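Local coordinates for sensory box/GGDEF family protein (Caulobacter crescentus, PDB 4YME) that probably takes part in cyclic di-GMP turnover, as the GGDEF domain of a membrane protein that also carries MHYT, PAS and EAL domains, at residues G9-N14 / P74-R79; I39-F44 / G81-I86. One frame throughout, in Å; residues are numbered along the deposited sequence. Where two conformers were deposited one is given.

In the fold
From the N terminus, the chain first meets segment 9-14, the loop that leads into helix 13-30. Strand 33-41 follows and brings in segment 39-44. Helices 44-51 and 53-70 come next. Contact 1 then closes a loop of 59 residues, as 74-79 returns to 9-14 at the start of outer strand 76-81. A tight turn leads into strand 84-91, and contact 2 closes a shorter loop of 36 residues, from 39-44 to 81-86. The segments alternate along the chain, so the two contacts cross. Contact 1 ties the N-terminal loop to the sheet, and contact 2 joins two neighbouring inner strands. They meet where Leu10 packs on Phe85, and where Ala78 N probably bonds to Ile86 O.

Contact 1 (G9-N14 / P74-R79); sequences GLLNRN and PSFAAR
A single beta bridge between Leu11 and Ala78 fixes the loop ahead of helix 13-30 to outer strand 76-81. The two backbones run 72° apart, so the pairing does not extend into a longer ladder. Leu11 uses both of its backbone polar groups. Its N donates to Ala77 O at 3.1 Å. Its O accepts from Arg79 N at 3.0 Å. Ala78 CA also makes a CH contact with Leu11 O at 3.2 Å. The loop belongs to the DGLTGLLNR sequence of GGDEF domains, which here lies across the middle of the strand that leads to the GGDEF turn. Asp5 of the same sequence forms a salt bridge with Arg79 NE, and Arg79 NH1 reaches Gly82 O. The leucines extend the grip on two sides. Leu11 CG lies beside its own backbone N (chi1 -62°), and the chain extends from there to bring CD1 to Phe76 CD2 at 3.7 Å. The two side chains meet at a slant. Leu11 CB also rests on Ala78 CB at 3.9 Å. Leu10 CB comes close to Ala77 O, and its CD2 touches Ala77 CB at 4.2 Å. The Phe76 ring also has a cation-pi partner in Arg19 of helix 13-30. Asn12 is the N-cap of that helix: its OD1 accepts from Ser15 N, while its ND2 reaches Ala2 O. Next to it, one water accepts from Arg13 N at 2.9 Å and donates to Arg79 O.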
ATOM      1  N   GLY A   9       1.493   7.649 -10.857  1.00 15.23           N
ATOM      2  CA  GLY A   9       0.817   6.769 -11.784  1.00 15.73           C
ATOM      3  C   GLY A   9       0.068   5.586 -11.197  1.00 15.13           C
ATOM      4  O   GLY A   9      -0.551   4.794 -11.944  1.00 16.12           O
ATOM      5  N   LEU A  10       0.111   5.447  -9.885  1.00 14.57           N
ATOM      6  CA  LEU A  10      -0.750   4.469  -9.208  1.00 14.55           C
ATOM      7  C   LEU A  10      -2.174   5.002  -9.216  1.00 14.69           C
ATOM      8  O   LEU A  10      -2.463   6.079  -9.699  1.00 15.80           O
ATOM      9  CB  LEU A  10      -0.319   4.308  -7.733  1.00 14.30           C
ATOM     10  CG  LEU A  10       1.097   3.785  -7.556  1.00 14.85           C
ATOM     11  CD1 LEU A  10       1.463   3.662  -6.086  1.00 15.34           C
ATOM     12  CD2 LEU A  10       1.324   2.502  -8.259  1.00 15.77           C
ATOM     13  N   LEU A  11      -3.112   4.186  -8.727  1.00 14.80           N
ATOM     14  CA  LEU A  11      -4.439   4.671  -8.544  1.00 15.07           C
ATOM     15  C   LEU A  11      -4.469   5.792  -7.512  1.00 15.67           C
ATOM     16  O   LEU A  11      -3.564   5.924  -6.682  1.00 16.35           O
ATOM     17  CB  LEU A  11      -5.395   3.538  -8.113  1.00 15.54           C
ATOM     18  CG  LEU A  11      -5.586   2.401  -9.088  1.00 17.19           C
ATOM     19  CD1 LEU A  11      -6.584   1.406  -8.486  1.00 17.92           C
ATOM     20  CD2 LEU A  11      -6.033   2.866 -10.451  1.00 19.26           C
ATOM     21  N   ASN A  12      -5.496   6.616  -7.574  1.00 16.80           N
ATOM     22  CA  ASN A  12      -5.734   7.605  -6.541  1.00 18.27           C
ATOM     23  C   ASN A  12      -6.835   7.120  -5.581  1.00 18.15           C
ATOM     24  O   ASN A  12      -7.343   6.008  -5.693  1.00 18.52           O
ATOM     25  CB  ASN A  12      -6.013   8.976  -7.155  1.00 19.41           C
ATOM     26  CG  ASN A  12      -7.229   9.012  -8.076  1.00 20.87           C
ATOM     27  OD1 ASN A  12      -8.119   8.177  -7.972  1.00 21.22           O
ATOM     28  ND2 ASN A  12      -7.233   9.946  -9.028  1.00 22.20           N
ATOM     29  N   ARG A  13      -7.145   7.927  -4.569  1.00 19.54           N
ATOM     30  CA  ARG A  13      -8.179   7.555  -3.592  1.00 22.52           C
ATOM     31  C   ARG A  13      -9.505   7.178  -4.250  1.00 22.42           C
ATOM     32  O   ARG A  13     -10.137   6.173  -3.824  1.00 21.80           O
ATOM     33  CB  ARG A  13      -8.419   8.728  -2.620  1.00 26.24           C
ATOM     34  CG  ARG A  13      -9.440   8.432  -1.509  1.00 30.10           C
ATOM     35  CD  ARG A  13      -9.655   9.683  -0.615  1.00 33.32           C
ATOM     36  NE  ARG A  13      -8.436  10.068   0.103  1.00 35.58           N
ATOM     37  CZ  ARG A  13      -7.993   9.517   1.236  1.00 37.54           C
ATOM     38  NH1 ARG A  13      -8.633   8.507   1.812  1.00 39.37           N
ATOM     39  NH2 ARG A  13      -6.864   9.966   1.780  1.00 39.65           N
ATOM     40  N   ASN A  14      -9.952   7.996  -5.213  1.00 23.92           N
ATOM     41  CA  ASN A  14     -11.238   7.793  -5.959  0.50 25.66           C
ATOM     42  C   ASN A  14     -11.272   6.421  -6.597  1.00 24.81           C
ATOM     43  O   ASN A  14     -12.221   5.628  -6.423  1.00 22.62           O
ATOM     44  CB  ASN A  14     -11.421   8.859  -7.086  0.50 27.54           C
ATOM     45  CG  ASN A  14     -12.420   8.414  -8.212  0.50 29.14           C
ATOM     46  OD1 ASN A  14     -13.529   7.939  -7.929  0.50 29.80           O
ATOM     47  ND2 ASN A  14     -12.008   8.579  -9.489  0.50 29.85           N
ATOM     48  N   PRO A  74      -5.180  -9.330 -10.768  1.00 18.99           N
ATOM     49  CA  PRO A  74      -6.296  -8.482 -10.349  1.00 18.34           C
ATOM     50  C   PRO A  74      -6.055  -7.607  -9.100  1.00 17.11           C
ATOM     51  O   PRO A  74      -6.947  -6.858  -8.688  1.00 17.50           O
ATOM     52  CB  PRO A  74      -7.388  -9.526 -10.015  1.00 18.14           C
ATOM     53  CG  PRO A  74      -6.603 -10.720  -9.546  1.00 18.88           C
ATOM     54  CD  PRO A  74      -5.403 -10.753 -10.407  1.00 19.28           C
ATOM     55  N   SER A  75      -4.864  -7.718  -8.521  1.00 17.53           N
ATOM     56  CA  SER A  75      -4.498  -6.868  -7.386  1.00 16.32           C
ATOM     57  C   SER A  75      -4.157  -5.485  -7.939  1.00 17.75           C
ATOM     58  O   SER A  75      -3.899  -5.301  -9.131  1.00 17.90           O
ATOM     59  CB  SER A  75      -3.342  -7.518  -6.634  1.00 16.41           C
ATOM     60  OG  SER A  75      -3.760  -8.760  -6.114  1.00 17.65           O
ATOM     61  N   PHE A  76      -4.121  -4.492  -7.052  1.00 15.83           N
ATOM     62  CA  PHE A  76      -3.867  -3.122  -7.493  1.00 16.23           C
ATOM     63  C   PHE A  76      -3.333  -2.279  -6.346  1.00 15.58           C
ATOM     64  O   PHE A  76      -3.480  -2.614  -5.171  1.00 15.69           O
ATOM     65  CB  PHE A  76      -5.130  -2.491  -8.129  1.00 17.12           C
ATOM     66  CG  PHE A  76      -6.406  -2.670  -7.339  1.00 17.54           C
ATOM     67  CD1 PHE A  76      -7.167  -3.812  -7.488  1.00 17.44           C
ATOM     68  CD2 PHE A  76      -6.895  -1.657  -6.508  1.00 18.70           C
ATOM     69  CE1 PHE A  76      -8.354  -3.996  -6.794  1.00 18.27           C
ATOM     70  CE2 PHE A  76      -8.094  -1.836  -5.871  1.00 18.15           C
ATOM     71  CZ  PHE A  76      -8.821  -3.007  -6.021  1.00 18.40           C
ATOM     72  N   ALA A  77      -2.730  -1.158  -6.710  1.00 15.46           N
ATOM     73  CA  ALA A  77      -2.044  -0.251  -5.778  1.00 15.69           C
ATOM     74  C   ALA A  77      -2.445   1.172  -6.031  1.00 15.15           C
ATOM     75  O   ALA A  77      -2.688   1.582  -7.172  1.00 15.37           O
ATOM     76  CB  ALA A  77      -0.591  -0.410  -5.863  1.00 16.20           C
ATOM     77  N   ALA A  78      -2.456   1.948  -4.961  1.00 14.10           N
ATOM     78  CA  ALA A  78      -2.857   3.350  -4.930  1.00 14.75           C
ATOM     79  C   ALA A  78      -1.937   4.165  -4.030  1.00 14.91           C
ATOM     80  O   ALA A  78      -1.341   3.580  -3.113  1.00 14.72           O
ATOM     81  CB  ALA A  78      -4.249   3.516  -4.409  1.00 16.14           C
ATOM     82  N   ARG A  79      -1.805   5.455  -4.282  1.00 15.25           N
ATOM     83  CA  ARG A  79      -1.208   6.363  -3.301  1.00 15.52           C
ATOM     84  C   ARG A  79      -2.338   7.286  -2.856  1.00 18.68           C
ATOM     85  O   ARG A  79      -3.043   7.858  -3.688  1.00 20.23           O
ATOM     86  CB  ARG A  79      -0.066   7.184  -3.901  1.00 15.86           C
ATOM     87  CG  ARG A  79       0.627   8.063  -2.841  1.00 16.88           C
ATOM     88  CD  ARG A  79       1.824   8.845  -3.354  1.00 18.17           C
ATOM     89  NE  ARG A  79       1.384   9.936  -4.152  1.00 18.94           N
ATOM     90  CZ  ARG A  79       1.247  11.205  -3.739  1.00 19.29           C
ATOM     91  NH1 ARG A  79       1.523  11.619  -2.492  1.00 21.00           N
ATOM     92  NH2 ARG A  79       0.819  12.094  -4.591  1.00 20.67           N
TER
HETATM   93  O   HOH W   1      -5.325  10.123  -3.926  1.00 29.69           O

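Contact 2 (I39-F44 / G81-I86); sequences IDLDHF and GGDEFI
Asp83 and Phe44 are brought together by their first torsions. Asp83 CG sits between its backbone N and carbonyl carbon (chi1 67°), which turns the carboxylate toward strand 33-41. Phe44 CG is anti to the backbone N (chi1 178°), which swings the ring in beside Asp83. Asp83 CB lies over one face of that ring, 3.9 Å from its centroid, in a CH-pi contact. The carboxylate plane is stacked nearly parallel to the ring, only 11° from it. On the strand side, Leu41 N donates to Asp83 OD2 at 3.0 Å, approaching from above the carboxylate plane. Leu41 CB packs on the same oxygen at 3.5 Å. With an alanine in place of Asp83, Leu41 N would probably lose this acceptor and the Phe44 ring its stacked carboxylate. Further along, Ile39 and Phe85 form an antiparallel hydrogen-bonded pair. Ile39 N donates to Phe85 O at 2.8 Å, and Phe85 N donates back to Ile39 O at 2.9 Å, almost straight. Their CB atoms meet on one face of the sheet, where Phe85 also packs on helix 53-70. Residues 81-85 spell the GGDEF signature. Its first four residues form the type II' turn from Gly81 to Glu84 that joins strands 76-81 and 84-91 of the ferredoxin-like fold. Asp40 OD2 lies 4.4 Å from Asp83 OD2 and has a salt bridge to Lys154. Leu41 O is also 3.0 Å from Asp83 OD2, though both are acceptors. Asp40 OD2, Asp83 OD2 and Leu41 O probably make an electronegative patch, offset in part by Lys154, that is consistent with the metal site of related diguanylate cyclases.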
ATOM      1  N   ILE A  39       0.227   1.081   3.802  1.00 15.65           N
ATOM      2  CA  ILE A  39       1.678   1.137   3.887  1.00 17.23           C
ATOM      3  C   ILE A  39       2.124   2.558   4.062  1.00 17.79           C
ATOM      4  O   ILE A  39       1.559   3.458   3.436  1.00 17.22           O
ATOM      5  CB  ILE A  39       2.307   0.673   2.561  1.00 17.89           C
ATOM      6  CG1 ILE A  39       1.891  -0.752   2.223  1.00 18.83           C
ATOM      7  CG2 ILE A  39       3.832   0.863   2.547  1.00 19.10           C
ATOM      8  CD1 ILE A  39       2.105  -1.165   0.770  1.00 20.93           C
ATOM      9  N   ASP A  40       3.110   2.794   4.920  1.00 18.15           N
ATOM     10  CA  ASP A  40       3.700   4.120   4.928  1.00 20.28           C
ATOM     11  C   ASP A  40       5.188   4.026   5.067  1.00 19.29           C
ATOM     12  O   ASP A  40       5.696   2.951   5.299  1.00 21.35           O
ATOM     13  CB  ASP A  40       3.024   5.082   5.846  1.00 22.48           C
ATOM     14  CG  ASP A  40       3.378   4.938   7.259  1.00 24.05           C
ATOM     15  OD1 ASP A  40       4.124   4.022   7.627  1.00 24.38           O
ATOM     16  OD2 ASP A  40       2.998   5.908   7.960  1.00 30.81           O
ATOM     17  N   LEU A  41       5.881   5.112   4.784  1.00 17.81           N
ATOM     18  CA  LEU A  41       7.335   5.099   4.728  1.00 18.27           C
ATOM     19  C   LEU A  41       7.915   5.622   6.049  1.00 19.23           C
ATOM     20  O   LEU A  41       7.507   6.659   6.565  1.00 21.92           O
ATOM     21  CB  LEU A  41       7.848   5.934   3.533  1.00 17.93           C
ATOM     22  CG  LEU A  41       7.381   5.408   2.174  1.00 17.84           C
ATOM     23  CD1 LEU A  41       7.961   6.294   1.076  1.00 18.52           C
ATOM     24  CD2 LEU A  41       7.776   3.899   1.942  1.00 19.63           C
ATOM     25  N   ASP A  42       8.940   4.933   6.520  1.00 19.51           N
ATOM     26  CA  ASP A  42       9.517   5.229   7.849  1.00 20.71           C
ATOM     27  C   ASP A  42      10.252   6.551   7.882  1.00 20.43           C
ATOM     28  O   ASP A  42      10.297   7.217   8.942  1.00 21.32           O
ATOM     29  CB  ASP A  42      10.426   4.093   8.279  1.00 21.77           C
ATOM     30  CG  ASP A  42       9.650   2.822   8.676  1.00 24.27           C
ATOM     31  OD1 ASP A  42       8.411   2.796   8.708  1.00 26.41           O
ATOM     32  OD2 ASP A  42      10.350   1.846   8.907  1.00 29.35           O
ATOM     33  N   HIS A  43      10.839   6.962   6.762  1.00 19.96           N
ATOM     34  CA  HIS A  43      11.753   8.128   6.772  1.00 19.99           C
ATOM     35  C   HIS A  43      11.457   9.160   5.699  1.00 20.09           C
ATOM     36  O   HIS A  43      12.331   9.906   5.243  1.00 19.59           O
ATOM     37  CB  HIS A  43      13.201   7.682   6.703  1.00 20.53           C
ATOM     38  CG  HIS A  43      13.549   6.610   7.678  1.00 21.61           C
ATOM     39  ND1 HIS A  43      13.697   6.847   9.024  1.00 24.55           N
ATOM     40  CD2 HIS A  43      13.808   5.306   7.485  1.00 21.98           C
ATOM     41  CE1 HIS A  43      14.003   5.711   9.622  1.00 23.63           C
ATOM     42  NE2 HIS A  43      14.089   4.760   8.713  1.00 23.70           N
ATOM     43  N   PHE A  44      10.195   9.287   5.348  1.00 19.97           N
ATOM     44  CA  PHE A  44       9.732  10.312   4.423  1.00 19.82           C
ATOM     45  C   PHE A  44       9.896  11.726   4.952  1.00 20.88           C
ATOM     46  O   PHE A  44      10.452  12.572   4.279  1.00 20.16           O
ATOM     47  CB  PHE A  44       8.255  10.016   4.108  1.00 20.56           C
ATOM     48  CG  PHE A  44       7.607  10.978   3.217  1.00 19.24           C
ATOM     49  CD1 PHE A  44       7.902  11.036   1.852  1.00 19.93           C
ATOM     50  CD2 PHE A  44       6.641  11.807   3.704  1.00 21.91           C
ATOM     51  CE1 PHE A  44       7.245  11.908   1.002  1.00 20.77           C
ATOM     52  CE2 PHE A  44       5.988  12.680   2.877  1.00 22.84           C
ATOM     53  CZ  PHE A  44       6.304  12.742   1.508  1.00 21.66           C
ATOM     54  N   GLY A  81      -2.035  10.035  -0.898  1.00 27.52           N
ATOM     55  CA  GLY A  81      -1.566  11.309  -0.365  1.00 30.49           C
ATOM     56  C   GLY A  81      -0.403  11.104   0.602  1.00 27.87           C
ATOM     57  O   GLY A  81      -0.275  10.100   1.326  1.00 30.74           O
ATOM     58  N   GLY A  82       0.491  12.063   0.628  1.00 24.23           N
ATOM     59  CA  GLY A  82       1.706  11.899   1.374  1.00 22.70           C
ATOM     60  C   GLY A  82       2.384  10.621   0.981  1.00 21.16           C
ATOM     61  O   GLY A  82       2.410  10.268  -0.199  1.00 20.44           O
ATOM     62  N   ASP A  83       2.886   9.925   1.986  1.00 18.57           N
ATOM     63  CA  ASP A  83       3.552   8.646   1.860  1.00 18.07           C
ATOM     64  C   ASP A  83       2.679   7.465   2.266  1.00 17.55           C
ATOM     65  O   ASP A  83       3.216   6.415   2.622  1.00 18.15           O
ATOM     66  CB  ASP A  83       4.829   8.620   2.667  1.00 18.54           C
ATOM     67  CG  ASP A  83       4.585   8.696   4.188  1.00 19.80           C
ATOM     68  OD1 ASP A  83       3.624   9.369   4.620  1.00 21.84           O
ATOM     69  OD2 ASP A  83       5.369   8.052   4.899  1.00 21.26           O
ATOM     70  N   GLU A  84       1.383   7.608   2.123  1.00 18.36           N
ATOM     71  CA  GLU A  84       0.420   6.564   2.438  0.50 19.09           C
ATOM     72  C   GLU A  84      -0.012   5.841   1.165  1.00 17.87           C
ATOM     73  O   GLU A  84      -0.591   6.460   0.262  1.00 17.89           O
ATOM     74  CB  GLU A  84      -0.785   7.209   3.047  0.50 22.15           C
ATOM     75  CG  GLU A  84      -0.578   7.694   4.466  0.50 24.92           C
ATOM     76  CD  GLU A  84      -1.941   7.832   5.057  0.50 27.55           C
ATOM     77  OE1 GLU A  84      -2.547   6.784   5.387  0.50 30.14           O
ATOM     78  OE2 GLU A  84      -2.428   8.972   5.034  0.50 32.79           O
ATOM     79  N   PHE A  85       0.299   4.572   1.095  1.00 15.67           N
ATOM     80  CA  PHE A  85      -0.029   3.733  -0.056  1.00 15.32           C
ATOM     81  C   PHE A  85      -0.975   2.636   0.376  1.00 15.52           C
ATOM     82  O   PHE A  85      -1.055   2.278   1.577  1.00 15.11           O
ATOM     83  CB  PHE A  85       1.217   3.132  -0.619  1.00 15.15           C
ATOM     84  CG  PHE A  85       2.193   4.149  -1.194  1.00 14.60           C
ATOM     85  CD1 PHE A  85       3.094   4.813  -0.411  1.00 15.90           C
ATOM     86  CD2 PHE A  85       2.221   4.370  -2.571  1.00 14.95           C
ATOM     87  CE1 PHE A  85       4.004   5.708  -0.969  1.00 15.73           C
ATOM     88  CE2 PHE A  85       3.117   5.261  -3.131  1.00 15.01           C
ATOM     89  CZ  PHE A  85       4.024   5.957  -2.317  1.00 15.58           C
ATOM     90  N   ILE A  86      -1.734   2.091  -0.582  1.00 14.76           N
ATOM     91  CA  ILE A  86      -2.620   0.980  -0.326  1.00 15.81           C
ATOM     92  C   ILE A  86      -2.411  -0.051  -1.404  1.00 15.31           C
ATOM     93  O   ILE A  86      -2.335   0.282  -2.611  1.00 15.39           O
ATOM     94  CB  ILE A  86      -4.092   1.403  -0.350  1.00 19.11           C
ATOM     95  CG1 ILE A  86      -4.393   2.423   0.709  1.00 22.69           C
ATOM     96  CG2 ILE A  86      -5.030   0.184  -0.300  1.00 19.34           C
ATOM     97  CD1 ILE A  86      -4.649   1.869   1.981  1.00 26.08           C
TER